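Local coordinates for protein glutathione S-transferase omega-like 2 (Saccharomyces cerevisiae, PDB 5LKB) that acts as a homodimeric glutathione transferase, reducing dehydroascorbate, dimethylarsinic acid and beta-hydroxyethyl disulfide with glutathione and reacting with glutathionyl-(hydro)quinones, at residues R296-K306 with I342-I353. Numbering follows the deposited sequence.
Sequences RFDPVYVQHFK and IKLHYTRSHTRI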
loop_
_atom_site.group_PDB
_atom_site.type_symbol
_atom_site.label_atom_id
_atom_site.label_comp_id
_atom_site.label_asym_id
_atom_site.label_seq_id
_atom_site.Cartn_x
_atom_site.Cartn_y
_atom_site.Cartn_z
ATOM N N ARG A 296 12.942 -4.261 -3.271
ATOM C CA ARG A 296 12.324 -3.505 -2.183
ATOM C C ARG A 296 10.961 -2.932 -2.573
ATOM O O ARG A 296 10.241 -2.376 -1.716
ATOM C CB ARG A 296 13.283 -2.379 -1.734
ATOM C CG ARG A 296 14.474 -2.876 -0.986
ATOM C CD ARG A 296 15.505 -1.745 -0.783
ATOM N NE ARG A 296 16.613 -2.249 0.072
ATOM C CZ ARG A 296 17.515 -3.174 -0.306
ATOM N NH1 ARG A 296 17.546 -3.605 -1.523
ATOM N NH2 ARG A 296 18.329 -3.652 0.600
ATOM N N PHE A 297 10.602 -3.048 -3.841
ATOM C CA PHE A 297 9.459 -2.267 -4.336
ATOM C C PHE A 297 8.153 -2.772 -3.755
ATOM O O PHE A 297 7.392 -1.983 -3.144
ATOM C CB PHE A 297 9.434 -2.285 -5.872
ATOM C CG PHE A 297 8.603 -1.193 -6.486
ATOM C CD1 PHE A 297 7.248 -1.374 -6.715
ATOM C CD2 PHE A 297 9.185 -0.016 -6.868
ATOM C CE1 PHE A 297 6.497 -0.354 -7.260
ATOM C CE2 PHE A 297 8.403 1.015 -7.419
ATOM C CZ PHE A 297 7.092 0.854 -7.630
ATOM N N ASP A 298 7.882 -4.084 -3.890
ATOM C CA ASP A 298 6.634 -4.596 -3.328
ATOM C C ASP A 298 6.671 -4.668 -1.812
ATOM O O ASP A 298 5.650 -4.344 -1.179
ATOM C CB ASP A 298 6.239 -5.940 -3.960
ATOM C CG ASP A 298 5.893 -5.824 -5.429
ATOM O OD1 ASP A 298 5.852 -4.685 -5.941
ATOM O OD2 ASP A 298 5.603 -6.860 -6.075
ATOM N N PRO A 299 7.762 -5.082 -1.175
ATOM C CA PRO A 299 7.770 -5.142 0.298
ATOM C C PRO A 299 7.637 -3.808 1.008
ATOM O O PRO A 299 7.147 -3.779 2.147
ATOM C CB PRO A 299 9.124 -5.820 0.597
ATOM C CG PRO A 299 9.365 -6.672 -0.558
ATOM C CD PRO A 299 8.879 -5.857 -1.744
ATOM N N VAL A 300 8.158 -2.714 0.422
ATOM C CA VAL A 300 8.191 -1.390 1.060
ATOM C C VAL A 300 7.677 -0.267 0.163
ATOM O O VAL A 300 6.849 0.544 0.584
ATOM C CB VAL A 300 9.627 -1.049 1.534
ATOM C CG1 VAL A 300 9.702 0.443 1.898
ATOM C CG2 VAL A 300 9.956 -1.963 2.702
ATOM N N TYR A 301 8.217 -0.095 -1.031
ATOM C CA TYR A 301 8.004 1.170 -1.717
ATOM C C TYR A 301 6.519 1.402 -2.082
ATOM O O TYR A 301 6.060 2.543 -2.093
ATOM C CB TYR A 301 8.878 1.300 -2.939
ATOM C CG TYR A 301 10.371 1.306 -2.616
ATOM C CD1 TYR A 301 10.886 1.888 -1.448
ATOM C CD2 TYR A 301 11.249 0.737 -3.500
ATOM C CE1 TYR A 301 12.280 1.912 -1.200
ATOM C CE2 TYR A 301 12.616 0.770 -3.276
ATOM C CZ TYR A 301 13.099 1.351 -2.127
ATOM O OH TYR A 301 14.458 1.387 -1.847
ATOM N N VAL A 302 5.782 0.343 -2.403
ATOM C CA VAL A 302 4.355 0.460 -2.719
ATOM C C VAL A 302 3.572 1.106 -1.559
ATOM O O VAL A 302 2.957 2.172 -1.731
ATOM C CB VAL A 302 3.770 -0.901 -3.106
ATOM C CG1 VAL A 302 2.235 -0.836 -3.202
ATOM C CG2 VAL A 302 4.289 -1.331 -4.446
ATOM N N GLN A 303 3.604 0.516 -0.376
ATOM C CA GLN A 303 2.842 1.047 0.748
ATOM C C GLN A 303 3.472 2.268 1.368
ATOM O O GLN A 303 2.779 3.238 1.722
ATOM C CB GLN A 303 2.643 -0.027 1.808
ATOM C CG GLN A 303 1.705 0.268 2.935
ATOM C CD GLN A 303 2.227 1.206 3.986
ATOM O OE1 GLN A 303 3.411 1.214 4.309
ATOM N NE2 GLN A 303 1.339 2.017 4.540
ATOM N N HIS A 304 4.765 2.202 1.601
ATOM C CA HIS A 304 5.439 3.123 2.471
ATOM C C HIS A 304 5.813 4.389 1.728
ATOM O O HIS A 304 5.704 5.510 2.299
ATOM C CB HIS A 304 6.704 2.471 3.016
ATOM C CG HIS A 304 7.481 3.332 3.958
ATOM N ND1 HIS A 304 7.081 3.610 5.258
ATOM C CD2 HIS A 304 8.692 3.924 3.785
ATOM C CE1 HIS A 304 8.004 4.391 5.816
ATOM N NE2 HIS A 304 8.970 4.607 4.933
ATOM N N PHE A 305 6.307 4.268 0.506
ATOM C CA PHE A 305 6.608 5.430 -0.325
ATOM C C PHE A 305 5.471 5.761 -1.302
ATOM O O PHE A 305 5.595 6.660 -2.135
ATOM C CB PHE A 305 7.925 5.243 -1.110
ATOM C CG PHE A 305 9.199 5.438 -0.288
ATOM C CD1 PHE A 305 9.189 5.939 1.037
ATOM C CD2 PHE A 305 10.450 5.196 -0.865
ATOM C CE1 PHE A 305 10.374 6.194 1.781
ATOM C CE2 PHE A 305 11.616 5.477 -0.162
ATOM C CZ PHE A 305 11.584 5.944 1.187
ATOM N N LYS A 306 4.327 5.099 -1.186
ATOM C CA LYS A 306 3.139 5.420 -1.962
ATOM C C LYS A 306 3.359 5.281 -3.449
ATOM O O LYS A 306 2.665 5.910 -4.272
ATOM C CB LYS A 306 2.517 6.783 -1.578
ATOM C CG LYS A 306 2.311 6.972 -0.088
ATOM C CD LYS A 306 1.764 8.382 0.195
ATOM C CE LYS A 306 1.465 8.530 1.704
ATOM N NZ LYS A 306 2.560 8.262 2.757
ATOM N N ILE A 342 14.957 -4.695 5.641
ATOM C CA ILE A 342 14.315 -3.811 4.677
ATOM C C ILE A 342 13.012 -3.235 5.246
ATOM O O ILE A 342 12.807 -2.027 5.302
ATOM C CB ILE A 342 14.089 -4.536 3.351
ATOM C CG1 ILE A 342 15.428 -4.763 2.622
ATOM C CG2 ILE A 342 13.106 -3.829 2.453
ATOM C CD1 ILE A 342 15.359 -5.758 1.513
ATOM N N LYS A 343 12.087 -4.121 5.633
ATOM C CA LYS A 343 10.791 -3.624 6.072
ATOM C C LYS A 343 10.863 -2.841 7.358
ATOM O O LYS A 343 10.174 -1.790 7.504
ATOM C CB LYS A 343 9.788 -4.790 6.208
ATOM C CG LYS A 343 9.404 -5.383 4.840
ATOM C CD LYS A 343 8.601 -6.678 4.960
ATOM C CE LYS A 343 7.237 -6.500 5.573
ATOM N NZ LYS A 343 6.334 -6.001 4.576
ATOM N N LEU A 344 11.634 -3.345 8.319
ATOM C CA LEU A 344 11.759 -2.647 9.594
ATOM C C LEU A 344 12.426 -1.290 9.430
ATOM O O LEU A 344 11.965 -0.291 9.976
ATOM C CB LEU A 344 12.524 -3.511 10.606
ATOM C CG LEU A 344 11.806 -4.752 11.142
ATOM C CD1 LEU A 344 12.832 -5.623 11.843
ATOM C CD2 LEU A 344 10.692 -4.275 12.103
ATOM N N HIS A 345 13.513 -1.218 8.656
ATOM C CA HIS A 345 14.195 0.076 8.531
ATOM C C HIS A 345 13.232 1.175 8.120
ATOM O O HIS A 345 13.136 2.236 8.764
ATOM C CB HIS A 345 15.333 0.015 7.509
ATOM C CG HIS A 345 15.799 1.371 7.129
ATOM N ND1 HIS A 345 16.411 2.190 8.048
ATOM C CD2 HIS A 345 15.644 2.104 5.995
ATOM C CE1 HIS A 345 16.594 3.384 7.504
ATOM N NE2 HIS A 345 16.146 3.358 6.258
ATOM N N TYR A 346 12.560 0.976 6.981
ATOM C CA TYR A 346 11.798 2.062 6.419
ATOM C C TYR A 346 10.622 2.408 7.313
ATOM O O TYR A 346 10.381 3.573 7.608
ATOM C CB TYR A 346 11.318 1.677 5.029
ATOM C CG TYR A 346 12.395 1.748 3.911
ATOM C CD1 TYR A 346 13.206 0.656 3.619
ATOM C CD2 TYR A 346 12.521 2.877 3.119
ATOM C CE1 TYR A 346 14.101 0.713 2.608
ATOM C CE2 TYR A 346 13.452 2.962 2.109
ATOM C CZ TYR A 346 14.249 1.881 1.864
ATOM O OH TYR A 346 15.152 1.843 0.831
ATOM N N THR A 347 9.869 1.389 7.740
ATOM C CA THR A 347 8.632 1.658 8.456
ATOM C C THR A 347 8.865 2.153 9.882
ATOM O O THR A 347 8.024 2.875 10.433
ATOM C CB THR A 347 7.742 0.431 8.482
ATOM O OG1 THR A 347 8.391 -0.618 9.186
ATOM C CG2 THR A 347 7.321 0.018 7.066
ATOM N N ARG A 348 9.964 1.753 10.510
ATOM C CA ARG A 348 10.260 2.165 11.877
ATOM C C ARG A 348 11.093 3.425 11.959
ATOM O O ARG A 348 11.089 4.057 13.015
ATOM C CB ARG A 348 11.010 1.066 12.624
ATOM C CG ARG A 348 10.331 -0.300 12.666
ATOM C CD ARG A 348 9.016 -0.198 13.429
ATOM N NE ARG A 348 8.448 -1.527 13.652
ATOM C CZ ARG A 348 8.839 -2.382 14.584
ATOM N NH1 ARG A 348 9.801 -2.033 15.467
ATOM N NH2 ARG A 348 8.331 -3.599 14.618
ATOM N N SER A 349 11.751 3.844 10.884
ATOM C CA SER A 349 12.606 5.026 10.977
ATOM C C SER A 349 11.977 6.295 10.431
ATOM O O SER A 349 12.359 7.379 10.862
ATOM C CB SER A 349 13.916 4.805 10.220
ATOM O OG SER A 349 14.590 3.625 10.607
ATOM N N HIS A 350 10.960 6.217 9.585
ATOM C CA HIS A 350 10.447 7.386 8.884
ATOM C C HIS A 350 9.165 7.845 9.569
ATOM O O HIS A 350 8.045 7.590 9.112
ATOM C CB HIS A 350 10.210 7.100 7.417
ATOM C CG HIS A 350 11.443 6.768 6.702
ATOM N ND1 HIS A 350 11.491 5.961 5.601
ATOM C CD2 HIS A 350 12.717 7.162 6.944
ATOM C CE1 HIS A 350 12.735 5.859 5.187
ATOM N NE2 HIS A 350 13.499 6.583 5.989
ATOM N N THR A 351 9.339 8.592 10.665
ATOM C CA THR A 351 8.217 9.028 11.497
ATOM C C THR A 351 7.258 9.953 10.787
ATOM O O THR A 351 6.082 10.006 11.175
ATOM C CB THR A 351 8.779 9.791 12.718
ATOM O OG1 THR A 351 9.868 9.041 13.276
ATOM C CG2 THR A 351 7.706 9.976 13.759
ATOM N N ARG A 352 7.717 10.716 9.801
ATOM C CA ARG A 352 6.824 11.618 9.085
ATOM C C ARG A 352 6.017 10.925 8.006
ATOM O O ARG A 352 5.114 11.539 7.416
ATOM C CB ARG A 352 7.586 12.790 8.493
ATOM C CG ARG A 352 8.281 13.641 9.569
ATOM C CD ARG A 352 8.508 15.077 9.065
ATOM N NE ARG A 352 9.530 15.088 8.040
ATOM C CZ ARG A 352 10.835 14.954 8.289
ATOM N NH1 ARG A 352 11.259 14.802 9.539
ATOM N NH2 ARG A 352 11.731 14.970 7.296
ATOM N N ILE A 353 6.271 9.643 7.790
ATOM C CA ILE A 353 5.468 8.793 6.924
ATOM C C ILE A 353 4.598 7.844 7.737
ATOM O O ILE A 353 3.410 7.676 7.458
ATOM C CB ILE A 353 6.385 8.015 5.956
ATOM C CG1 ILE A 353 7.068 8.940 4.956
ATOM C CG2 ILE A 353 5.564 6.957 5.180
ATOM C CD1 ILE A 353 8.195 8.262 4.219
HETATM O O HOH W 1 6.886 -3.239 5.208
HETATM O O HOH W 2 1.682 8.247 5.393
#
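H304 and H350 join edge to edge through NE2 of H304 and ND1 of H350, 2.9 Å apart. The bond is nearly straight (167°), and either ring could be the donor. H304 CG lies anti to the backbone N (chi1 -179°), which carries the imidazole across to the end of the second helix and the loop after it. I353 CG2 lies over one ring face and Y346 CB over the other. In this crystal H350 NE2 bonds a glycerol, probably from the crystallisation liquor. Y346 fits as a knob among R296, V300, Y301 and H304. V300 CG1 sits over its ring face, 4.0 Å from the centroid. Y301 turns its edge to the face of Y346, and Y346 turns its own edge to the face of F305. K343 NZ has its main partner at P360; it reaches P299 O only weakly, at 3.4 Å, and through a water. A second water links K306 NZ to I353 O. I342 lies over one face of the R296 guanidinium. R296 NE bonds A45 O, and NH1 bonds T292 O and H50 ND1. The polar chemistry thus runs outward: the Y301 and Y346 hydroxyls, 2.8 Å apart, lead on to Y224, and R296 ties the two nearly parallel helices to residues round the nucleophile C46.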